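Long-range contact in AP endonuclease, family 2 (Brucella melitensis biovar Abortus, PDB 3NGF), which probably interconverts hydroxypyruvate and tartronate semialdehyde as a manganese-binding isomerase of the hyi family, and may also have endonuclease activity: residues V180-M192 with A206-R218. Residues are numbered along the deposited sequence; the frame is centred on the assembly and turned at random.
With MN (manganese (II) ion), chain C.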
loop_
_atom_site.group_PDB
_atom_site.type_symbol
_atom_site.label_atom_id
_atom_site.label_comp_id
_atom_site.label_asym_id
_atom_site.label_seq_id
_atom_site.Cartn_x
_atom_site.Cartn_y
_atom_site.Cartn_z
ATOM N N VAL A 180 -11.183 -7.208 -4.472
ATOM C CA VAL A 180 -10.991 -6.306 -3.343
ATOM C C VAL A 180 -10.297 -7.125 -2.261
ATOM O O VAL A 180 -10.657 -8.306 -2.053
ATOM C CB VAL A 180 -12.331 -5.760 -2.818
ATOM C CG1 VAL A 180 -12.148 -4.938 -1.571
ATOM C CG2 VAL A 180 -13.046 -4.937 -3.883
ATOM N N ALA A 181 -9.295 -6.539 -1.602
ATOM C CA ALA A 181 -8.593 -7.201 -0.498
ATOM C C ALA A 181 -7.961 -6.200 0.443
ATOM O O ALA A 181 -8.131 -4.999 0.299
ATOM C CB ALA A 181 -7.547 -8.190 -1.015
ATOM N N VAL A 182 -7.254 -6.723 1.429
ATOM C CA VAL A 182 -6.579 -5.931 2.443
ATOM C C VAL A 182 -5.106 -5.742 2.067
ATOM O O VAL A 182 -4.457 -6.650 1.511
ATOM C CB VAL A 182 -6.665 -6.631 3.804
ATOM C CG1 VAL A 182 -5.892 -5.827 4.917
ATOM C CG2 VAL A 182 -8.148 -6.815 4.209
ATOM N N GLN A 183 -4.604 -4.534 2.318
ATOM C CA GLN A 183 -3.187 -4.228 2.251
ATOM C C GLN A 183 -2.650 -4.344 3.688
ATOM O O GLN A 183 -2.998 -3.540 4.551
ATOM C CB GLN A 183 -3.002 -2.820 1.702
ATOM C CG GLN A 183 -1.552 -2.334 1.576
ATOM C CD GLN A 183 -1.455 -1.046 0.809
ATOM O OE1 GLN A 183 -2.219 -0.802 -0.116
ATOM N NE2 GLN A 183 -0.488 -0.209 1.167
ATOM N N LEU A 184 -1.848 -5.373 3.932
ATOM C CA LEU A 184 -1.342 -5.709 5.274
ATOM C C LEU A 184 0.047 -5.090 5.488
ATOM O O LEU A 184 1.069 -5.655 5.056
ATOM C CB LEU A 184 -1.281 -7.236 5.396
ATOM C CG LEU A 184 -0.701 -7.863 6.664
ATOM C CD1 LEU A 184 -1.384 -7.302 7.908
ATOM C CD2 LEU A 184 -0.763 -9.413 6.619
ATOM N N ASP A 185 0.074 -3.910 6.096
ATOM C CA ASP A 185 1.317 -3.236 6.488
ATOM C C ASP A 185 1.625 -3.698 7.927
ATOM O O ASP A 185 0.854 -3.422 8.891
ATOM C CB ASP A 185 1.123 -1.723 6.339
ATOM C CG ASP A 185 2.356 -0.900 6.695
ATOM O OD1 ASP A 185 3.112 -1.321 7.570
ATOM O OD2 ASP A 185 2.556 0.211 6.142
ATOM N N LEU A 186 2.706 -4.461 8.061
ATOM C CA LEU A 186 2.967 -5.154 9.328
ATOM C C LEU A 186 3.389 -4.177 10.414
ATOM O O LEU A 186 3.273 -4.449 11.628
ATOM C CB LEU A 186 3.997 -6.273 9.124
ATOM C CG LEU A 186 3.485 -7.453 8.309
ATOM C CD1 LEU A 186 4.634 -8.389 7.964
ATOM C CD2 LEU A 186 2.350 -8.201 9.056
ATOM N N TYR A 187 3.895 -3.030 9.988
ATOM C CA TYR A 187 4.181 -1.937 10.924
ATOM C C TYR A 187 2.857 -1.501 11.617
ATOM O O TYR A 187 2.774 -1.420 12.864
ATOM C CB TYR A 187 4.863 -0.777 10.155
ATOM C CG TYR A 187 4.979 0.518 10.918
ATOM C CD1 TYR A 187 6.025 0.745 11.797
ATOM C CD2 TYR A 187 4.047 1.530 10.741
ATOM C CE1 TYR A 187 6.122 1.943 12.524
ATOM C CE2 TYR A 187 4.147 2.728 11.428
ATOM C CZ TYR A 187 5.160 2.924 12.330
ATOM O OH TYR A 187 5.225 4.127 13.004
ATOM N N HIS A 188 1.833 -1.240 10.818
ATOM C CA HIS A 188 0.546 -0.842 11.384
ATOM C C HIS A 188 -0.104 -1.992 12.179
ATOM O O HIS A 188 -0.699 -1.759 13.213
ATOM C CB HIS A 188 -0.391 -0.367 10.266
ATOM C CG HIS A 188 0.063 0.880 9.564
ATOM N ND1 HIS A 188 0.461 2.019 10.232
ATOM C CD2 HIS A 188 0.089 1.190 8.248
ATOM C CE1 HIS A 188 0.739 2.965 9.348
ATOM N NE2 HIS A 188 0.546 2.474 8.136
ATOM N N ALA A 189 0.010 -3.223 11.677
ATOM C CA ALA A 189 -0.610 -4.399 12.298
ATOM C C ALA A 189 0.028 -4.656 13.659
ATOM O O ALA A 189 -0.667 -4.983 14.622
ATOM C CB ALA A 189 -0.447 -5.619 11.420
ATOM N N GLN A 190 1.345 -4.481 13.746
ATOM C CA GLN A 190 2.022 -4.679 15.042
ATOM C C GLN A 190 1.657 -3.629 16.106
ATOM O O GLN A 190 1.583 -3.952 17.307
ATOM C CB GLN A 190 3.536 -4.753 14.810
ATOM C CG GLN A 190 4.410 -4.869 16.056
ATOM C CD GLN A 190 4.023 -6.021 16.966
ATOM O OE1 GLN A 190 3.296 -6.949 16.573
ATOM N NE2 GLN A 190 4.514 -5.970 18.208
ATOM N N ILE A 191 1.472 -2.380 15.683
ATOM C CA ILE A 191 1.125 -1.274 16.566
ATOM C C ILE A 191 -0.311 -1.417 17.091
ATOM O O ILE A 191 -0.554 -1.186 18.279
ATOM C CB ILE A 191 1.369 0.112 15.889
ATOM C CG1 ILE A 191 2.866 0.329 15.690
ATOM C CG2 ILE A 191 0.777 1.271 16.675
ATOM C CD1 ILE A 191 3.217 1.467 14.736
ATOM N N MET A 192 -1.241 -1.803 16.216
ATOM C CA MET A 192 -2.672 -1.841 16.575
ATOM C C MET A 192 -3.192 -3.188 17.086
ATOM O O MET A 192 -4.089 -3.220 17.958
ATOM C CB MET A 192 -3.510 -1.425 15.361
ATOM C CG MET A 192 -3.268 -0.001 14.903
ATOM S SD MET A 192 -3.451 1.215 16.211
ATOM C CE MET A 192 -5.151 0.928 16.758
ATOM N N ALA A 206 -6.648 -13.315 2.001
ATOM C CA ALA A 206 -7.430 -12.050 2.085
ATOM C C ALA A 206 -6.569 -10.781 2.017
ATOM O O ALA A 206 -7.101 -9.681 2.050
ATOM C CB ALA A 206 -8.274 -12.030 3.354
ATOM N N PHE A 207 -5.250 -10.922 1.909
ATOM C CA PHE A 207 -4.378 -9.775 1.682
ATOM C C PHE A 207 -3.609 -9.946 0.386
ATOM O O PHE A 207 -3.105 -11.031 0.112
ATOM C CB PHE A 207 -3.437 -9.498 2.889
ATOM C CG PHE A 207 -2.522 -10.628 3.233
ATOM C CD1 PHE A 207 -2.940 -11.655 4.075
ATOM C CD2 PHE A 207 -1.217 -10.652 2.756
ATOM C CE1 PHE A 207 -2.091 -12.716 4.388
ATOM C CE2 PHE A 207 -0.370 -11.709 3.069
ATOM C CZ PHE A 207 -0.813 -12.740 3.887
ATOM N N SER A 208 -3.541 -8.873 -0.417
ATOM C CA SER A 208 -2.907 -8.919 -1.750
ATOM C C SER A 208 -1.600 -8.128 -1.808
ATOM O O SER A 208 -0.925 -8.117 -2.841
ATOM C CB SER A 208 -3.854 -8.393 -2.823
ATOM O OG SER A 208 -4.971 -9.242 -2.949
ATOM N N HIS A 209 -1.258 -7.467 -0.707
ATOM C CA HIS A 209 -0.021 -6.723 -0.623
ATOM C C HIS A 209 0.363 -6.680 0.844
ATOM O O HIS A 209 -0.505 -6.702 1.724
ATOM C CB HIS A 209 -0.166 -5.321 -1.209
ATOM C CG HIS A 209 1.146 -4.618 -1.420
ATOM N ND1 HIS A 209 2.153 -5.147 -2.194
ATOM C CD2 HIS A 209 1.625 -3.452 -0.923
ATOM C CE1 HIS A 209 3.204 -4.336 -2.158
ATOM N NE2 HIS A 209 2.904 -3.296 -1.399
ATOM N N VAL A 210 1.663 -6.638 1.069
ATOM C CA VAL A 210 2.261 -6.587 2.388
ATOM C C VAL A 210 3.282 -5.438 2.340
ATOM O O VAL A 210 3.912 -5.197 1.322
ATOM C CB VAL A 210 2.939 -7.925 2.761
ATOM C CG1 VAL A 210 3.711 -7.805 4.120
ATOM C CG2 VAL A 210 1.915 -9.062 2.806
ATOM N N GLN A 211 3.397 -4.723 3.444
ATOM C CA GLN A 211 4.427 -3.715 3.635
ATOM C C GLN A 211 5.128 -3.952 4.965
ATOM O O GLN A 211 4.555 -4.570 5.876
ATOM C CB GLN A 211 3.841 -2.312 3.593
ATOM C CG GLN A 211 3.407 -1.882 2.181
ATOM C CD GLN A 211 2.649 -0.594 2.207
ATOM O OE1 GLN A 211 1.815 -0.381 3.075
ATOM N NE2 GLN A 211 2.959 0.298 1.277
ATOM N N ILE A 212 6.376 -3.492 5.036
ATOM C CA ILE A 212 7.238 -3.651 6.212
ATOM C C ILE A 212 8.030 -2.389 6.577
ATOM O O ILE A 212 8.380 -1.559 5.724
ATOM C CB ILE A 212 8.228 -4.847 6.063
ATOM C CG1 ILE A 212 9.272 -4.592 4.966
ATOM C CG2 ILE A 212 7.454 -6.164 5.833
ATOM C CD1 ILE A 212 10.389 -5.668 4.882
ATOM N N ALA A 213 8.307 -2.259 7.879
ATOM C CA ALA A 213 9.149 -1.216 8.426
ATOM C C ALA A 213 9.400 -1.599 9.884
ATOM O O ALA A 213 8.562 -2.286 10.511
ATOM C CB ALA A 213 8.471 0.196 8.335
ATOM N N SER A 214 10.537 -1.193 10.433
ATOM C CA SER A 214 10.810 -1.486 11.847
ATOM C C SER A 214 9.754 -0.878 12.771
ATOM O O SER A 214 9.191 0.185 12.478
ATOM C CB SER A 214 12.220 -1.025 12.266
ATOM O OG SER A 214 12.314 0.371 12.414
ATOM N N VAL A 215 9.508 -1.563 13.881
ATOM C CA VAL A 215 8.623 -1.071 14.932
ATOM C C VAL A 215 9.492 -0.887 16.193
ATOM O O VAL A 215 10.198 -1.804 16.573
ATOM C CB VAL A 215 7.454 -2.059 15.189
ATOM C CG1 VAL A 215 6.586 -1.567 16.358
ATOM C CG2 VAL A 215 6.612 -2.262 13.923
ATOM N N PRO A 216 9.416 0.277 16.854
ATOM C CA PRO A 216 8.481 1.358 16.584
ATOM C C PRO A 216 8.964 2.499 15.665
ATOM O O PRO A 216 8.172 3.407 15.359
ATOM C CB PRO A 216 8.223 1.909 17.983
ATOM C CG PRO A 216 9.573 1.793 18.653
ATOM C CD PRO A 216 10.122 0.485 18.143
ATOM N N ASP A 217 10.222 2.501 15.246
ATOM C CA ASP A 217 10.774 3.727 14.641
ATOM C C ASP A 217 10.687 3.864 13.112
ATOM O O ASP A 217 11.113 4.875 12.572
ATOM C CB ASP A 217 12.187 3.968 15.115
ATOM C CG ASP A 217 12.236 4.296 16.593
ATOM O OD1 ASP A 217 11.384 5.095 17.054
ATOM O OD2 ASP A 217 13.102 3.748 17.270
ATOM N N ARG A 218 10.131 2.853 12.470
ATOM C CA ARG A 218 9.759 2.881 11.040
ATOM C C ARG A 218 10.971 3.038 10.129
ATOM O O ARG A 218 10.944 3.780 9.156
ATOM C CB ARG A 218 8.677 3.935 10.787
ATOM C CG ARG A 218 7.746 3.589 9.627
ATOM C CD ARG A 218 6.600 4.577 9.488
ATOM N NE ARG A 218 5.635 4.093 8.498
ATOM C CZ ARG A 218 4.458 4.667 8.239
ATOM N NH1 ARG A 218 4.090 5.787 8.851
ATOM N NH2 ARG A 218 3.661 4.129 7.334
HETATM MN MN MN C . 1.602 1.385 4.523
HETATM O O HOH W 1 5.087 1.495 6.972
HETATM O O HOH W 2 5.541 3.922 15.802
HETATM O O HOH W 3 1.305 3.342 5.631
HETATM O O HOH W 4 0.635 2.615 2.614
#
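L184 lays CD2 over the centre of the F207 ring, 3.9 Å from its centroid, while L186 CD1 touches both V210 CG1 and I212 CG2. These side chains lie outside two neighbouring parallel strands, 180-185 and 207-212, of an eight-stranded TIM barrel, where helices 165-175 and 228-237 pack over them. With CG between the backbone N and the carbonyl carbon (chi1 60°), F207 turns a ring face to L184. The strands join in parallel register, L184 N donating to H209 O and Q211 N to L184 O; the last rung, L186 N to Q211 O at 2.9 Å, is nearly straight.

Past the strand ends, Y187 is held between two side chains: I191 CD1 lies over one face, and the extended R218 chain crosses the other, its guanidinium plane tilted only 11° from the ring. V215 CG2 meets Y187 CD1 obliquely. Water 2 joins Y187 OH to P216 O, and N156 also binds this hydroxyl.

At the C-terminal mouth of the barrel, D185 OD2 and Q211 OE1 both coordinate manganese, with E150, E247 and waters 3 and 4 completing its shell. E150 and E247 are the predicted proton donors/acceptors, so this is probably the active site. The D185 carboxylate and Q211 amide planes are steeply turned against each other. D185 also caps helix 186-192, where OD1 accepts weakly from Y187 N and H188 N, while E41 holds Q211 NE2. Water 1 bridges R218 NH2 and D185 OD2, and water 3 links H188 NE2 to the metal; N153 hydrogen-bonds H188 ND1. Q183 NE2 hydrogen-bonds the metal-bound Q211 OE1 at 3.0 Å, from above the plane of the Q211 amide, 63° out of it.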